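Tat-secreted protein Rv2525c (Mycobacterium tuberculosis, PDB 4PMQ) may act as a peptidoglycan hydrolase with glycosidase activity, and in vitro shows esterase activity toward p-nitrophenyl esters, preferring the butyrate. Local coordinates at residues A[58-66]-A[198-206]. Residues are numbered along the deposited sequence; the frame is centred on the assembly and turned at random.
Sequences NGLKIVSCY and LKPQFGQWA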
loop_
_atom_site.group_PDB
_atom_site.type_symbol
_atom_site.label_atom_id
_atom_site.label_comp_id
_atom_site.label_asym_id
_atom_site.label_seq_id
_atom_site.Cartn_x
_atom_site.Cartn_y
_atom_site.Cartn_z
ATOM N N ASN A 58 16.229 12.254 -5.520
ATOM C CA ASN A 58 16.437 12.973 -4.272
ATOM C C ASN A 58 16.798 12.021 -3.128
ATOM O O ASN A 58 16.731 12.422 -1.957
ATOM C CB ASN A 58 15.184 13.790 -3.928
ATOM C CG ASN A 58 15.100 15.054 -4.741
ATOM O OD1 ASN A 58 15.507 16.125 -4.286
ATOM N ND2 ASN A 58 14.647 14.942 -5.992
ATOM N N GLY A 59 17.176 10.778 -3.483
ATOM C CA GLY A 59 17.600 9.745 -2.540
ATOM C C GLY A 59 16.458 9.217 -1.692
ATOM O O GLY A 59 16.694 8.699 -0.593
ATOM N N LEU A 60 15.212 9.372 -2.177
ATOM C CA LEU A 60 14.051 8.920 -1.400
ATOM C C LEU A 60 13.658 7.482 -1.754
ATOM O O LEU A 60 13.867 7.044 -2.898
ATOM C CB LEU A 60 12.843 9.859 -1.580
ATOM C CG LEU A 60 13.011 11.276 -1.051
ATOM C CD1 LEU A 60 11.820 12.138 -1.452
ATOM C CD2 LEU A 60 13.133 11.288 0.495
ATOM N N LYS A 61 13.081 6.755 -0.765
ATOM C CA LYS A 61 12.605 5.390 -0.946
ATOM C C LYS A 61 11.243 5.391 -1.594
ATOM O O LYS A 61 10.433 6.294 -1.339
ATOM C CB LYS A 61 12.512 4.633 0.405
ATOM C CG LYS A 61 13.843 4.469 1.117
ATOM C CD LYS A 61 14.777 3.587 0.315
ATOM C CE LYS A 61 16.131 3.421 0.944
ATOM N NZ LYS A 61 16.986 2.559 0.095
ATOM N N ILE A 62 10.953 4.368 -2.400
ATOM C CA ILE A 62 9.616 4.246 -2.988
ATOM C C ILE A 62 9.077 2.889 -2.627
ATOM O O ILE A 62 9.819 1.900 -2.694
ATOM C CB ILE A 62 9.618 4.435 -4.541
ATOM C CG1 ILE A 62 10.350 5.738 -4.946
ATOM C CG2 ILE A 62 8.166 4.392 -5.126
ATOM C CD1 ILE A 62 10.704 5.878 -6.449
ATOM N N VAL A 63 7.778 2.831 -2.328
ATOM C CA VAL A 63 7.069 1.589 -2.036
ATOM C C VAL A 63 5.757 1.635 -2.804
ATOM O O VAL A 63 5.118 2.685 -2.821
ATOM C CB VAL A 63 6.825 1.395 -0.513
ATOM C CG1 VAL A 63 6.006 0.131 -0.257
ATOM C CG2 VAL A 63 8.157 1.316 0.245
ATOM N N SER A 64 5.309 0.499 -3.344
ATOM C CA SER A 64 4.056 0.486 -4.107
ATOM C C SER A 64 2.878 -0.078 -3.311
ATOM O O SER A 64 3.022 -1.087 -2.620
ATOM C CB SER A 64 4.205 -0.357 -5.369
ATOM O OG SER A 64 5.120 0.206 -6.290
ATOM N N CYS A 65 1.695 0.548 -3.463
ATOM C CA CYS A 65 0.491 0.011 -2.857
ATOM C C CYS A 65 -0.642 0.109 -3.854
ATOM O O CYS A 65 -0.577 0.889 -4.809
ATOM C CB CYS A 65 0.148 0.720 -1.552
ATOM S SG CYS A 65 -0.315 2.452 -1.766
ATOM N N TYR A 66 -1.648 -0.697 -3.655
ATOM C CA TYR A 66 -2.763 -0.735 -4.589
ATOM C C TYR A 66 -4.067 -0.548 -3.874
ATOM O O TYR A 66 -4.365 -1.327 -2.975
ATOM C CB TYR A 66 -2.787 -2.095 -5.323
ATOM C CG TYR A 66 -3.832 -2.157 -6.413
ATOM C CD1 TYR A 66 -5.172 -2.427 -6.112
ATOM C CD2 TYR A 66 -3.492 -1.927 -7.743
ATOM C CE1 TYR A 66 -6.151 -2.431 -7.106
ATOM C CE2 TYR A 66 -4.465 -1.913 -8.750
ATOM C CZ TYR A 66 -5.792 -2.162 -8.422
ATOM O OH TYR A 66 -6.749 -2.198 -9.400
ATOM N N LEU A 198 9.423 -0.417 10.098
ATOM C CA LEU A 198 9.723 -1.291 11.229
ATOM C C LEU A 198 10.794 -2.325 10.970
ATOM O O LEU A 198 11.372 -2.867 11.924
ATOM C CB LEU A 198 8.452 -2.042 11.612
ATOM C CG LEU A 198 7.264 -1.128 11.998
ATOM C CD1 LEU A 198 5.984 -1.910 11.976
ATOM C CD2 LEU A 198 7.519 -0.422 13.338
ATOM N N LYS A 199 10.975 -2.685 9.697
ATOM C CA LYS A 199 11.954 -3.702 9.314
ATOM C C LYS A 199 12.833 -3.152 8.181
ATOM O O LYS A 199 12.344 -2.370 7.344
ATOM C CB LYS A 199 11.250 -5.003 8.900
ATOM C CG LYS A 199 10.432 -5.630 10.039
ATOM C CD LYS A 199 9.790 -6.962 9.670
ATOM C CE LYS A 199 8.865 -7.484 10.777
ATOM N NZ LYS A 199 9.550 -7.723 12.067
ATOM N N PRO A 200 14.119 -3.551 8.140
ATOM C CA PRO A 200 15.027 -2.965 7.126
ATOM C C PRO A 200 14.667 -3.299 5.679
ATOM O O PRO A 200 14.917 -2.471 4.803
ATOM C CB PRO A 200 16.411 -3.493 7.503
ATOM C CG PRO A 200 16.172 -4.673 8.442
ATOM C CD PRO A 200 14.840 -4.401 9.118
ATOM N N GLN A 201 14.087 -4.491 5.435
ATOM C CA GLN A 201 13.597 -4.888 4.106
ATOM C C GLN A 201 12.072 -4.729 4.138
ATOM O O GLN A 201 11.381 -5.591 4.694
ATOM C CB GLN A 201 14.019 -6.312 3.729
ATOM C CG GLN A 201 15.516 -6.407 3.379
ATOM C CD GLN A 201 15.820 -5.630 2.111
ATOM O OE1 GLN A 201 15.102 -5.728 1.112
ATOM N NE2 GLN A 201 16.890 -4.863 2.127
ATOM N N PHE A 202 11.555 -3.604 3.636
ATOM C CA PHE A 202 10.133 -3.274 3.803
ATOM C C PHE A 202 9.393 -3.129 2.479
ATOM O O PHE A 202 8.258 -2.672 2.493
ATOM C CB PHE A 202 9.987 -1.982 4.636
ATOM C CG PHE A 202 10.765 -0.795 4.107
ATOM C CD1 PHE A 202 10.197 0.076 3.177
ATOM C CD2 PHE A 202 12.057 -0.531 4.559
ATOM C CE1 PHE A 202 10.916 1.193 2.706
ATOM C CE2 PHE A 202 12.757 0.596 4.111
ATOM C CZ PHE A 202 12.191 1.443 3.178
ATOM N N GLY A 203 10.037 -3.484 1.359
ATOM C CA GLY A 203 9.368 -3.421 0.069
ATOM C C GLY A 203 9.818 -2.272 -0.809
ATOM O O GLY A 203 9.207 -2.010 -1.850
ATOM N N GLN A 204 10.906 -1.585 -0.400
ATOM C CA GLN A 204 11.472 -0.483 -1.161
ATOM C C GLN A 204 11.873 -0.930 -2.551
ATOM O O GLN A 204 12.362 -2.048 -2.737
ATOM C CB GLN A 204 12.699 0.123 -0.451
ATOM C CG GLN A 204 13.908 -0.838 -0.232
ATOM C CD GLN A 204 13.859 -1.454 1.150
ATOM O OE1 GLN A 204 12.831 -2.005 1.564
ATOM N NE2 GLN A 204 14.981 -1.429 1.878
ATOM N N TRP A 205 11.645 -0.071 -3.540
ATOM C CA TRP A 205 12.087 -0.407 -4.891
ATOM C C TRP A 205 13.608 -0.606 -4.936
ATOM O O TRP A 205 14.078 -1.521 -5.621
ATOM C CB TRP A 205 11.703 0.727 -5.862
ATOM C CG TRP A 205 10.245 0.831 -6.173
ATOM C CD1 TRP A 205 9.194 0.293 -5.474
ATOM C CD2 TRP A 205 9.662 1.606 -7.240
ATOM N NE1 TRP A 205 7.998 0.652 -6.067
ATOM C CE2 TRP A 205 8.259 1.456 -7.150
ATOM C CE3 TRP A 205 10.200 2.389 -8.280
ATOM C CZ2 TRP A 205 7.383 2.081 -8.049
ATOM C CZ3 TRP A 205 9.339 2.968 -9.197
ATOM C CH2 TRP A 205 7.947 2.848 -9.057
ATOM N N ALA A 206 14.355 0.280 -4.255
ATOM C CA ALA A 206 15.828 0.261 -4.185
ATOM C C ALA A 206 16.311 0.686 -2.799
ATOM O O ALA A 206 15.609 1.479 -2.128
ATOM C CB ALA A 206 16.426 1.176 -5.244
ATOM O OXT ALA A 206 17.397 0.214 -2.388
HETATM O O HOH W 1 17.398 -0.327 0.652
HETATM O O HOH W 2 13.400 2.786 -3.192
HETATM O O HOH W 3 7.196 -1.633 -3.554
#
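In this TIM-barrel-like glycoside hydrolase fold, the end of the C-terminal tail, residues 202-206, crosses strand 61-66, where Trp205 covers Ile62 and meets Ser64 at its edge. Trp205 N donates to Ile62 O (2.8 Å), and the same carbonyl receives a CA-H...O contact from Gln204. With CG anti to its own carbonyl carbon (chi1 -72°), the indole lies with one face over Ile62, whose CG2 stands 3.8 Å from the centroid of the five-membered ring, a CH-pi contact suited to a branched aliphatic chain. NE1 gives its hydrogen to Ser64 OG at 2.9 Å, nearly in the indole plane; this small hydroxyl also bonds His94 ND1, so it ties the tail to helix 79-96. Val63 CG2 meets the edge of Phe202 at CE1 (3.7 Å). Gly203, at phi 106°, suits a backbone where a CB would jam against the preceding carbonyl O. Lys61 lays CG against the Phe202 edge at CZ (4.0 Å) and is long enough for NZ to hydrogen-bond Ala206 O (2.8 Å), with a longer salt bridge to OXT (3.4 Å). Water 2 links Ile62 N with Ala206 N, water 3 Ser64 N with Gly203 O. The lysine charge probably offsets that of the chain terminus.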